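Local atomic coordinates of Dye-decolorizing peroxidase (Irpex lacteus, PDB entry 7D8M), a protein that probably catalyses peroxidase reactions with a bound heme b. Residues P400-T410 against S421-S430; F30-K39 against L70-L80. One frame throughout, in Å; residues are numbered along the deposited sequence.

Interaction 1: residues P400-T410 against S421-S430; sequences PVIGQGSPRET and SFTVPQVIIS. With HEM (protoporphyrin IX containing Fe), chain B.
The contact starts at a short antiparallel beta hairpin, strands 409-411 and 421-423, and ends at the heme pocket, where I402 and I428 lie. T410 and F422 form a hydrogen-bonded pair, with F422 N 2.8 Å from T410 O. E409 and T423 follow as a non-hydrogen-bonded pair. Beside them S421 OG donates to E409 OE2, 2.6 Å away, on the anti lone pair of the carboxylate. V424 N then bonds to R408 O, at the centre of an inverse gamma turn.

The R408 side chain bends at chi3 (54°), which turns its guanidinium in among backbone carbonyls. NE donates to V424 O at 3.0 Å. NH2 is shared between P425 O and P400 O, both tilted from the guanidinium plane. NH1 meets G403 O at 2.9 Å, in the guanidinium plane and on a lone pair of the carbonyl. One arginine thus ties both segments together. V424 CG1 lies against NH2.

Further along, waters fill in for direct bonds. One joins V401 O to I428 N; another joins Q404 OE1 to S430 N. The amide nitrogen of Q404 turns to D104 and L102 instead. I428 CD1 packs on V401 CG1 at 3.5 Å. I428 CD1 also touches HEM CAB, a vinyl carbon, at 3.4 Å. I402 CG2 comes to 3.5 Å from HEM CHC, and its side chain lies close to that of H312, the axial ligand of the iron.

Four carbonyl oxygens round one guanidinium would favour its positive charge, while the heme end meets aliphatic carbon.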
loop_
_atom_site.group_PDB
_atom_site.type_symbol
_atom_site.label_atom_id
_atom_site.label_comp_id
_atom_site.label_asym_id
_atom_site.label_seq_id
_atom_site.Cartn_x
_atom_site.Cartn_y
_atom_site.Cartn_z
ATOM N N PRO A 400 -1.227 11.731 11.001
ATOM C CA PRO A 400 -0.396 12.870 10.599
ATOM C C PRO A 400 0.438 12.602 9.358
ATOM O O PRO A 400 1.077 13.531 8.849
ATOM C CB PRO A 400 0.486 13.098 11.833
ATOM C CG PRO A 400 0.619 11.722 12.417
ATOM C CD PRO A 400 -0.715 11.075 12.217
ATOM N N VAL A 401 0.426 11.379 8.838
ATOM C CA VAL A 401 1.133 11.060 7.602
ATOM C C VAL A 401 0.139 11.126 6.445
ATOM O O VAL A 401 0.250 11.999 5.578
ATOM C CB VAL A 401 1.835 9.690 7.709
ATOM C CG1 VAL A 401 2.605 9.317 6.416
ATOM C CG2 VAL A 401 2.786 9.692 8.908
ATOM N N ILE A 402 -0.873 10.258 6.450
ATOM C CA ILE A 402 -1.776 10.116 5.313
ATOM C C ILE A 402 -3.153 10.724 5.543
ATOM O O ILE A 402 -3.964 10.730 4.606
ATOM C CB ILE A 402 -1.924 8.639 4.896
ATOM C CG1 ILE A 402 -2.528 7.816 6.040
ATOM C CG2 ILE A 402 -0.580 8.089 4.419
ATOM C CD1 ILE A 402 -3.196 6.497 5.588
ATOM N N GLY A 403 -3.457 11.236 6.735
ATOM C CA GLY A 403 -4.811 11.713 6.990
ATOM C C GLY A 403 -5.162 12.907 6.115
ATOM O O GLY A 403 -4.357 13.817 5.916
ATOM N N GLN A 404 -6.375 12.889 5.564
ATOM C CA GLN A 404 -6.859 13.994 4.736
ATOM C C GLN A 404 -8.345 14.197 4.990
ATOM O O GLN A 404 -8.966 13.490 5.786
ATOM C CB GLN A 404 -6.709 13.755 3.225
ATOM C CG GLN A 404 -5.644 12.831 2.731
ATOM C CD GLN A 404 -5.678 12.765 1.203
ATOM O OE1 GLN A 404 -4.878 13.415 0.525
ATOM N NE2 GLN A 404 -6.618 11.997 0.661
ATOM N N GLY A 405 -8.935 15.098 4.196
ATOM C CA GLY A 405 -10.367 15.296 4.148
ATOM C C GLY A 405 -10.894 16.334 5.114
ATOM O O GLY A 405 -12.023 16.809 4.936
ATOM N N SER A 406 -10.104 16.693 6.134
ATOM C CA SER A 406 -10.457 17.672 7.157
ATOM C C SER A 406 -9.241 18.557 7.394
ATOM O O SER A 406 -8.182 18.301 6.802
ATOM C CB SER A 406 -10.873 16.990 8.469
ATOM O OG SER A 406 -11.629 15.814 8.298
ATOM N N PRO A 407 -9.337 19.589 8.244
ATOM C CA PRO A 407 -8.116 20.250 8.737
ATOM C C PRO A 407 -7.188 19.240 9.394
ATOM O O PRO A 407 -7.609 18.429 10.222
ATOM C CB PRO A 407 -8.644 21.278 9.745
ATOM C CG PRO A 407 -10.047 20.879 10.015
ATOM C CD PRO A 407 -10.546 20.260 8.754
ATOM N N ARG A 408 -5.915 19.280 9.001
ATOM C CA ARG A 408 -4.971 18.221 9.360
ATOM C C ARG A 408 -4.420 18.486 10.763
ATOM O O ARG A 408 -3.244 18.799 10.977
ATOM C CB ARG A 408 -3.874 18.107 8.308
ATOM C CG ARG A 408 -4.158 17.015 7.288
ATOM C CD ARG A 408 -3.166 17.025 6.130
ATOM N NE ARG A 408 -1.778 16.970 6.574
ATOM C CZ ARG A 408 -1.154 15.853 6.933
ATOM N NH1 ARG A 408 -1.793 14.686 6.902
ATOM N NH2 ARG A 408 0.114 15.898 7.312
ATOM N N GLU A 409 -5.318 18.356 11.737
ATOM C CA GLU A 409 -4.968 18.487 13.143
ATOM C C GLU A 409 -4.836 17.109 13.778
ATOM O O GLU A 409 -5.755 16.287 13.684
ATOM C CB GLU A 409 -6.019 19.306 13.894
ATOM C CG GLU A 409 -5.491 19.897 15.182
ATOM C CD GLU A 409 -6.514 20.754 15.921
ATOM O OE1 GLU A 409 -7.733 20.601 15.678
ATOM O OE2 GLU A 409 -6.087 21.572 16.757
ATOM N N THR A 410 -3.707 16.878 14.448
ATOM C CA THR A 410 -3.407 15.622 15.123
ATOM C C THR A 410 -3.011 15.927 16.567
ATOM O O THR A 410 -2.160 16.789 16.798
ATOM C CB THR A 410 -2.260 14.879 14.423
ATOM O OG1 THR A 410 -2.576 14.664 13.021
ATOM C CG2 THR A 410 -1.987 13.541 15.129
ATOM N N SER A 421 -1.993 20.171 20.201
ATOM C CA SER A 421 -2.349 19.930 18.810
ATOM C C SER A 421 -1.165 20.208 17.889
ATOM O O SER A 421 -0.365 21.116 18.135
ATOM C CB SER A 421 -3.545 20.801 18.421
ATOM O OG SER A 421 -3.494 21.173 17.061
ATOM N N PHE A 422 -1.048 19.399 16.839
ATOM C CA PHE A 422 -0.117 19.636 15.744
ATOM C C PHE A 422 -0.928 19.759 14.467
ATOM O O PHE A 422 -1.656 18.830 14.106
ATOM C CB PHE A 422 0.898 18.499 15.603
ATOM C CG PHE A 422 1.928 18.467 16.692
ATOM C CD1 PHE A 422 1.649 17.866 17.909
ATOM C CD2 PHE A 422 3.175 19.039 16.497
ATOM C CE1 PHE A 422 2.599 17.836 18.911
ATOM C CE2 PHE A 422 4.131 19.017 17.503
ATOM C CZ PHE A 422 3.842 18.410 18.710
ATOM N N THR A 423 -0.820 20.901 13.798
ATOM C CA THR A 423 -1.413 21.076 12.477
ATOM C C THR A 423 -0.304 20.804 11.470
ATOM O O THR A 423 0.574 21.640 11.242
ATOM C CB THR A 423 -2.014 22.462 12.304
ATOM O OG1 THR A 423 -3.051 22.639 13.275
ATOM C CG2 THR A 423 -2.608 22.596 10.908
ATOM N N VAL A 424 -0.339 19.613 10.891
ATOM C CA VAL A 424 0.742 19.127 10.043
ATOM C C VAL A 424 0.448 19.539 8.607
ATOM O O VAL A 424 -0.649 19.262 8.099
ATOM C CB VAL A 424 0.885 17.606 10.190
ATOM C CG1 VAL A 424 2.156 17.113 9.506
ATOM C CG2 VAL A 424 0.840 17.232 11.686
ATOM N N PRO A 425 1.366 20.236 7.938
ATOM C CA PRO A 425 1.160 20.546 6.522
ATOM C C PRO A 425 1.004 19.264 5.729
ATOM O O PRO A 425 1.464 18.193 6.133
ATOM C CB PRO A 425 2.437 21.294 6.129
ATOM C CG PRO A 425 3.455 20.839 7.122
ATOM C CD PRO A 425 2.706 20.629 8.400
ATOM N N GLN A 426 0.316 19.369 4.606
ATOM C CA GLN A 426 0.146 18.205 3.754
ATOM C C GLN A 426 1.501 17.859 3.140
ATOM O O GLN A 426 2.062 18.650 2.376
ATOM C CB GLN A 426 -0.910 18.503 2.696
ATOM C CG GLN A 426 -1.165 17.383 1.711
ATOM C CD GLN A 426 -2.473 17.587 0.976
ATOM O OE1 GLN A 426 -2.638 18.567 0.244
ATOM N NE2 GLN A 426 -3.420 16.674 1.184
ATOM N N VAL A 427 2.056 16.703 3.506
ATOM C CA VAL A 427 3.338 16.258 2.959
ATOM C C VAL A 427 3.182 15.115 1.970
ATOM O O VAL A 427 4.170 14.737 1.312
ATOM C CB VAL A 427 4.315 15.856 4.079
ATOM C CG1 VAL A 427 4.674 17.078 4.924
ATOM C CG2 VAL A 427 3.695 14.771 4.939
ATOM N N ILE A 428 1.983 14.556 1.852
ATOM C CA ILE A 428 1.654 13.521 0.885
ATOM C C ILE A 428 0.462 14.019 0.091
ATOM O O ILE A 428 -0.563 14.395 0.671
ATOM C CB ILE A 428 1.338 12.186 1.580
ATOM C CG1 ILE A 428 2.610 11.622 2.213
ATOM C CG2 ILE A 428 0.731 11.196 0.594
ATOM C CD1 ILE A 428 2.355 10.446 3.094
ATOM N N ILE A 429 0.603 14.049 -1.226
ATOM C CA ILE A 429 -0.432 14.572 -2.108
ATOM C C ILE A 429 -0.833 13.448 -3.043
ATOM O O ILE A 429 0.022 12.876 -3.732
ATOM C CB ILE A 429 0.053 15.808 -2.882
ATOM C CG1 ILE A 429 0.276 16.964 -1.898
ATOM C CG2 ILE A 429 -0.962 16.216 -3.924
ATOM C CD1 ILE A 429 0.969 18.139 -2.497
ATOM N N SER A 430 -2.117 13.106 -3.035
ATOM C CA SER A 430 -2.618 12.056 -3.913
ATOM C C SER A 430 -2.664 12.557 -5.346
ATOM O O SER A 430 -3.323 13.559 -5.632
ATOM C CB SER A 430 -4.008 11.607 -3.474
ATOM O OG SER A 430 -4.529 10.657 -4.392
HETATM C CHA HEM B . 3.059 1.114 7.548
HETATM C CHB HEM B . 4.862 4.969 5.221
HETATM C CHC HEM B . 0.729 5.331 2.690
HETATM C CHD HEM B . -1.237 1.800 5.371
HETATM C C1A HEM B . 3.919 2.105 7.132
HETATM C C2A HEM B . 5.293 2.285 7.564
HETATM C C3A HEM B . 5.791 3.346 6.905
HETATM C C4A HEM B . 4.753 3.868 6.042
HETATM C CMA HEM B . 7.204 3.948 7.010
HETATM C CAA HEM B . 6.020 1.380 8.595
HETATM C CBA HEM B . 6.691 0.204 7.887
HETATM C CGA HEM B . 5.875 -1.067 8.024
HETATM O O1A HEM B . 5.262 -1.281 9.096
HETATM O O2A HEM B . 5.860 -1.889 7.065
HETATM C C1B HEM B . 3.911 5.370 4.314
HETATM C C2B HEM B . 4.094 6.409 3.326
HETATM C C3B HEM B . 2.943 6.514 2.635
HETATM C C4B HEM B . 2.013 5.536 3.153
HETATM C CMB HEM B . 5.404 7.237 3.184
HETATM C CAB HEM B . 2.587 7.443 1.447
HETATM C CBB HEM B . 3.502 8.048 0.683
HETATM C C1C HEM B . -0.200 4.459 3.232
HETATM C C2C HEM B . -1.606 4.357 2.880
HETATM C C3C HEM B . -2.149 3.371 3.622
HETATM C C4C HEM B . -1.104 2.840 4.478
HETATM C CMC HEM B . -2.281 5.242 1.803
HETATM C CAC HEM B . -3.610 2.850 3.668
HETATM C CBC HEM B . -4.666 3.596 3.299
HETATM C C1D HEM B . -0.214 1.231 6.099
HETATM C C2D HEM B . -0.257 -0.024 6.835
HETATM C C3D HEM B . 0.921 -0.205 7.434
HETATM C C4D HEM B . 1.766 0.926 7.103
HETATM C CMD HEM B . -1.447 -0.991 6.935
HETATM C CAD HEM B . 1.308 -1.400 8.329
HETATM C CBD HEM B . 0.908 -1.073 9.771
HETATM C CGD HEM B . 1.159 -2.242 10.700
HETATM O O1D HEM B . 1.625 -2.002 11.844
HETATM O O2D HEM B . 0.905 -3.414 10.302
HETATM N NA HEM B . 3.624 3.090 6.215
HETATM N NB HEM B . 2.629 4.851 4.185
HETATM N NC HEM B . 0.060 3.529 4.211
HETATM N ND HEM B . 1.045 1.780 6.269
HETATM FE FE HEM B . 1.781 3.433 5.319
HETATM O O HOH W 1 0.155 14.562 4.107
HETATM O O HOH W 2 -2.482 14.240 3.539
HETATM O O HOH W 3 -4.155 14.597 -1.512
HETATM O O HOH W 4 -2.406 12.766 1.507
#

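Interaction 2: residues F30-K39 against L70-L80; sequences FHINNATAFK and LAFSHAGFGAL
L80, I32 and A79 have the most surface buried here, where the start of helix 35-49 and the end of strand 24-32 meet helix 74-79. L80 is the first residue past that helix. I32 CD1 touches L80 CG at 3.7 Å, and the I32 and L80 side chains lie roughly perpendicular. The I32 chain is extended (chi2 -179°), which carries CD1 over the centre of the F38 ring, 4.0 Å above its plane. At its base, I32 CB rests on A79 CB at 4.1 Å. A35 CB sits next to A79 O.

L80 also meets the aromatic rings. Its CD1 lies 3.6 Å above one face of the F72 ring, toward the rim, and its CD2 approaches F38 CD1 and K39 CG. The F38 and F72 side chains run antiparallel past one another, and F38 CE1 meets the edge of the F72 ring 4.0 Å from F72 CE1. The F30 ring turns its edge to L70 CD1 and F72 CE1. F38 and F72 each stack on a further ring, F143 and F448.

Polar contact is limited to one bond across the segments. K39 runs extended alongside L80, and its NZ donates to L80 O at 3.1 Å; NZ also bonds to A450 O. N34 and S73 cap the two helices, through bonds to A37 N and G76 N.

The contact therefore belongs to the hydrophobic packing of helices and strands in the DyP alpha+beta barrel domain. Its lysine keeps its aliphatic chain on L80 and spends its ammonium on the carbonyls of L80, just past helix 74-79, and of A450, beyond helix 441-448.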
loop_
_atom_site.group_PDB
_atom_site.type_symbol
_atom_site.label_atom_id
_atom_site.label_comp_id
_atom_site.label_asym_id
_atom_site.label_seq_id
_atom_site.Cartn_x
_atom_site.Cartn_y
_atom_site.Cartn_z
ATOM N N PHE A 30 -3.319 1.089 -19.112
ATOM C CA PHE A 30 -3.713 1.008 -20.507
ATOM C C PHE A 30 -5.223 1.059 -20.646
ATOM O O PHE A 30 -5.971 0.754 -19.713
ATOM C CB PHE A 30 -3.184 -0.278 -21.162
ATOM C CG PHE A 30 -3.668 -1.546 -20.497
ATOM C CD1 PHE A 30 -4.898 -2.105 -20.834
ATOM C CD2 PHE A 30 -2.884 -2.187 -19.548
ATOM C CE1 PHE A 30 -5.343 -3.269 -20.220
ATOM C CE2 PHE A 30 -3.318 -3.352 -18.937
ATOM C CZ PHE A 30 -4.552 -3.895 -19.279
ATOM N N HIS A 31 -5.647 1.391 -21.864
ATOM C CA HIS A 31 -7.031 1.348 -22.304
ATOM C C HIS A 31 -7.142 0.311 -23.410
ATOM O O HIS A 31 -6.207 0.135 -24.199
ATOM C CB HIS A 31 -7.475 2.716 -22.828
ATOM C CG HIS A 31 -8.875 2.740 -23.357
ATOM N ND1 HIS A 31 -9.974 2.863 -22.536
ATOM C CD2 HIS A 31 -9.355 2.666 -24.622
ATOM C CE1 HIS A 31 -11.072 2.850 -23.272
ATOM N NE2 HIS A 31 -10.724 2.742 -24.540
ATOM N N ILE A 32 -8.276 -0.384 -23.468
ATOM C CA ILE A 32 -8.479 -1.445 -24.452
ATOM C C ILE A 32 -9.234 -0.864 -25.642
ATOM O O ILE A 32 -10.371 -0.398 -25.496
ATOM C CB ILE A 32 -9.227 -2.640 -23.844
ATOM C CG1 ILE A 32 -8.427 -3.205 -22.669
ATOM C CG2 ILE A 32 -9.462 -3.716 -24.896
ATOM C CD1 ILE A 32 -9.062 -4.397 -22.004
ATOM N N ASN A 33 -8.597 -0.888 -26.819
ATOM C CA ASN A 33 -9.207 -0.419 -28.062
ATOM C C ASN A 33 -9.920 -1.520 -28.848
ATOM O O ASN A 33 -10.942 -1.247 -29.485
ATOM C CB ASN A 33 -8.145 0.210 -28.966
ATOM C CG ASN A 33 -7.492 1.415 -28.344
ATOM O OD1 ASN A 33 -8.142 2.188 -27.648
ATOM N ND2 ASN A 33 -6.197 1.601 -28.616
ATOM N N ASN A 34 -9.416 -2.753 -28.822
ATOM C CA ASN A 34 -9.998 -3.860 -29.585
ATOM C C ASN A 34 -10.017 -5.102 -28.699
ATOM O O ASN A 34 -8.982 -5.752 -28.503
ATOM C CB ASN A 34 -9.209 -4.104 -30.869
ATOM C CG ASN A 34 -9.863 -5.135 -31.785
ATOM O OD1 ASN A 34 -10.301 -6.205 -31.349
ATOM N ND2 ASN A 34 -9.908 -4.818 -33.071
ATOM N N ALA A 35 -11.199 -5.446 -28.184
ATOM C CA ALA A 35 -11.295 -6.547 -27.231
ATOM C C ALA A 35 -10.855 -7.866 -27.856
ATOM O O ALA A 35 -10.114 -8.638 -27.233
ATOM C CB ALA A 35 -12.723 -6.656 -26.692
ATOM N N THR A 36 -11.295 -8.138 -29.093
ATOM C CA THR A 36 -10.953 -9.403 -29.736
ATOM C C THR A 36 -9.443 -9.549 -29.896
ATOM O O THR A 36 -8.872 -10.595 -29.570
ATOM C CB THR A 36 -11.652 -9.523 -31.096
ATOM O OG1 THR A 36 -13.074 -9.460 -30.920
ATOM C CG2 THR A 36 -11.295 -10.848 -31.749
ATOM N N ALA A 37 -8.779 -8.502 -30.395
ATOM C CA ALA A 37 -7.329 -8.556 -30.552
ATOM C C ALA A 37 -6.613 -8.571 -29.203
ATOM O O ALA A 37 -5.551 -9.196 -29.066
ATOM C CB ALA A 37 -6.851 -7.375 -31.398
ATOM N N PHE A 38 -7.180 -7.901 -28.199
ATOM C CA PHE A 38 -6.563 -7.909 -26.877
ATOM C C PHE A 38 -6.608 -9.303 -26.262
ATOM O O PHE A 38 -5.579 -9.829 -25.825
ATOM C CB PHE A 38 -7.258 -6.884 -25.977
ATOM C CG PHE A 38 -6.552 -6.647 -24.671
ATOM C CD1 PHE A 38 -6.802 -7.456 -23.576
ATOM C CD2 PHE A 38 -5.652 -5.600 -24.537
ATOM C CE1 PHE A 38 -6.166 -7.223 -22.367
ATOM C CE2 PHE A 38 -4.998 -5.374 -23.341
ATOM C CZ PHE A 38 -5.260 -6.185 -22.258
ATOM N N LYS A 39 -7.788 -9.930 -26.247
ATOM C CA LYS A 39 -7.903 -11.287 -25.720
ATOM C C LYS A 39 -6.967 -12.253 -26.446
ATOM O O LYS A 39 -6.352 -13.126 -25.816
ATOM C CB LYS A 39 -9.351 -11.767 -25.824
ATOM C CG LYS A 39 -10.352 -10.915 -25.051
ATOM C CD LYS A 39 -11.789 -11.398 -25.252
ATOM C CE LYS A 39 -12.679 -11.009 -24.067
ATOM N NZ LYS A 39 -13.950 -11.791 -24.018
ATOM N N LEU A 70 -0.908 -8.741 -13.822
ATOM C CA LEU A 70 -1.934 -8.082 -14.619
ATOM C C LEU A 70 -3.206 -7.960 -13.797
ATOM O O LEU A 70 -3.599 -8.910 -13.114
ATOM C CB LEU A 70 -2.209 -8.870 -15.910
ATOM C CG LEU A 70 -3.396 -8.438 -16.773
ATOM C CD1 LEU A 70 -3.189 -7.036 -17.275
ATOM C CD2 LEU A 70 -3.583 -9.392 -17.952
ATOM N N ALA A 71 -3.847 -6.793 -13.866
ATOM C CA ALA A 71 -5.080 -6.546 -13.135
ATOM C C ALA A 71 -5.989 -5.648 -13.958
ATOM O O ALA A 71 -5.521 -4.792 -14.712
ATOM C CB ALA A 71 -4.803 -5.904 -11.763
ATOM N N PHE A 72 -7.297 -5.839 -13.800
ATOM C CA PHE A 72 -8.291 -5.127 -14.591
ATOM C C PHE A 72 -9.185 -4.264 -13.709
ATOM O O PHE A 72 -9.595 -4.685 -12.621
ATOM C CB PHE A 72 -9.171 -6.106 -15.387
ATOM C CG PHE A 72 -8.425 -6.879 -16.433
ATOM C CD1 PHE A 72 -8.018 -6.262 -17.602
ATOM C CD2 PHE A 72 -8.134 -8.213 -16.244
ATOM C CE1 PHE A 72 -7.332 -6.975 -18.584
ATOM C CE2 PHE A 72 -7.447 -8.936 -17.213
ATOM C CZ PHE A 72 -7.040 -8.311 -18.380
ATOM N N SER A 73 -9.495 -3.069 -14.200
ATOM C CA SER A 73 -10.493 -2.201 -13.599
ATOM C C SER A 73 -11.897 -2.635 -13.999
ATOM O O SER A 73 -12.092 -3.402 -14.943
ATOM C CB SER A 73 -10.253 -0.754 -14.012
ATOM O OG SER A 73 -10.642 -0.524 -15.363
ATOM N N HIS A 74 -12.883 -2.127 -13.255
ATOM C CA HIS A 74 -14.285 -2.347 -13.608
ATOM C C HIS A 74 -14.564 -1.931 -15.046
ATOM O O HIS A 74 -15.288 -2.621 -15.773
ATOM C CB HIS A 74 -15.194 -1.577 -12.641
ATOM C CG HIS A 74 -16.635 -1.546 -13.052
ATOM N ND1 HIS A 74 -17.547 -2.496 -12.641
ATOM C CD2 HIS A 74 -17.326 -0.672 -13.822
ATOM C CE1 HIS A 74 -18.735 -2.211 -13.144
ATOM N NE2 HIS A 74 -18.628 -1.110 -13.867
ATOM N N ALA A 75 -13.991 -0.805 -15.477
ATOM C CA ALA A 75 -14.129 -0.403 -16.874
ATOM C C ALA A 75 -13.511 -1.442 -17.806
ATOM O O ALA A 75 -14.048 -1.716 -18.887
ATOM C CB ALA A 75 -13.491 0.969 -17.089
ATOM N N GLY A 76 -12.396 -2.046 -17.392
ATOM C CA GLY A 76 -11.776 -3.081 -18.211
ATOM C C GLY A 76 -12.641 -4.321 -18.343
ATOM O O GLY A 76 -12.686 -4.943 -19.410
ATOM N N PHE A 77 -13.326 -4.709 -17.260
ATOM C CA PHE A 77 -14.316 -5.780 -17.349
ATOM C C PHE A 77 -15.297 -5.515 -18.486
ATOM O O PHE A 77 -15.542 -6.384 -19.336
ATOM C CB PHE A 77 -15.095 -5.912 -16.039
ATOM C CG PHE A 77 -14.391 -6.675 -14.956
ATOM C CD1 PHE A 77 -13.063 -6.417 -14.634
ATOM C CD2 PHE A 77 -15.086 -7.614 -14.206
ATOM C CE1 PHE A 77 -12.434 -7.108 -13.600
ATOM C CE2 PHE A 77 -14.468 -8.304 -13.160
ATOM C CZ PHE A 77 -13.139 -8.054 -12.861
ATOM N N GLY A 78 -15.885 -4.314 -18.498
ATOM C CA GLY A 78 -16.827 -3.973 -19.549
ATOM C C GLY A 78 -16.213 -4.091 -20.930
ATOM O O GLY A 78 -16.792 -4.700 -21.831
ATOM N N ALA A 79 -15.018 -3.523 -21.109
ATOM C CA ALA A 79 -14.370 -3.559 -22.416
ATOM C C ALA A 79 -14.036 -4.975 -22.851
ATOM O O ALA A 79 -13.869 -5.219 -24.053
ATOM C CB ALA A 79 -13.101 -2.703 -22.406
ATOM N N LEU A 80 -13.939 -5.915 -21.914
ATOM C CA LEU A 80 -13.696 -7.313 -22.246
ATOM C C LEU A 80 -14.966 -8.154 -22.217
ATOM O O LEU A 80 -14.886 -9.382 -22.337
ATOM C CB LEU A 80 -12.659 -7.901 -21.292
ATOM C CG LEU A 80 -11.257 -7.338 -21.492
ATOM C CD1 LEU A 80 -10.346 -7.814 -20.372
ATOM C CD2 LEU A 80 -10.720 -7.748 -22.857
#

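Interactions 1 and 2 do not touch: their centres are 36 Å apart and their nearest atoms about 16 Å. Interaction 2 is a buried contact within the DyP alpha+beta barrel domain, joining strand and helix elements away from the annotated sites. Interaction 1 is only partly buried and lies mostly on loops and short strands, with one end at the heme. Its chemistry is largely polar, with backbone pairing, an arginine and waters; interaction 2 is mainly apolar, with aromatic rings and one lysine bond. Strand 428-438 relates them, since it begins in interaction 1 and its later residues touch A71 and S73 of interaction 2.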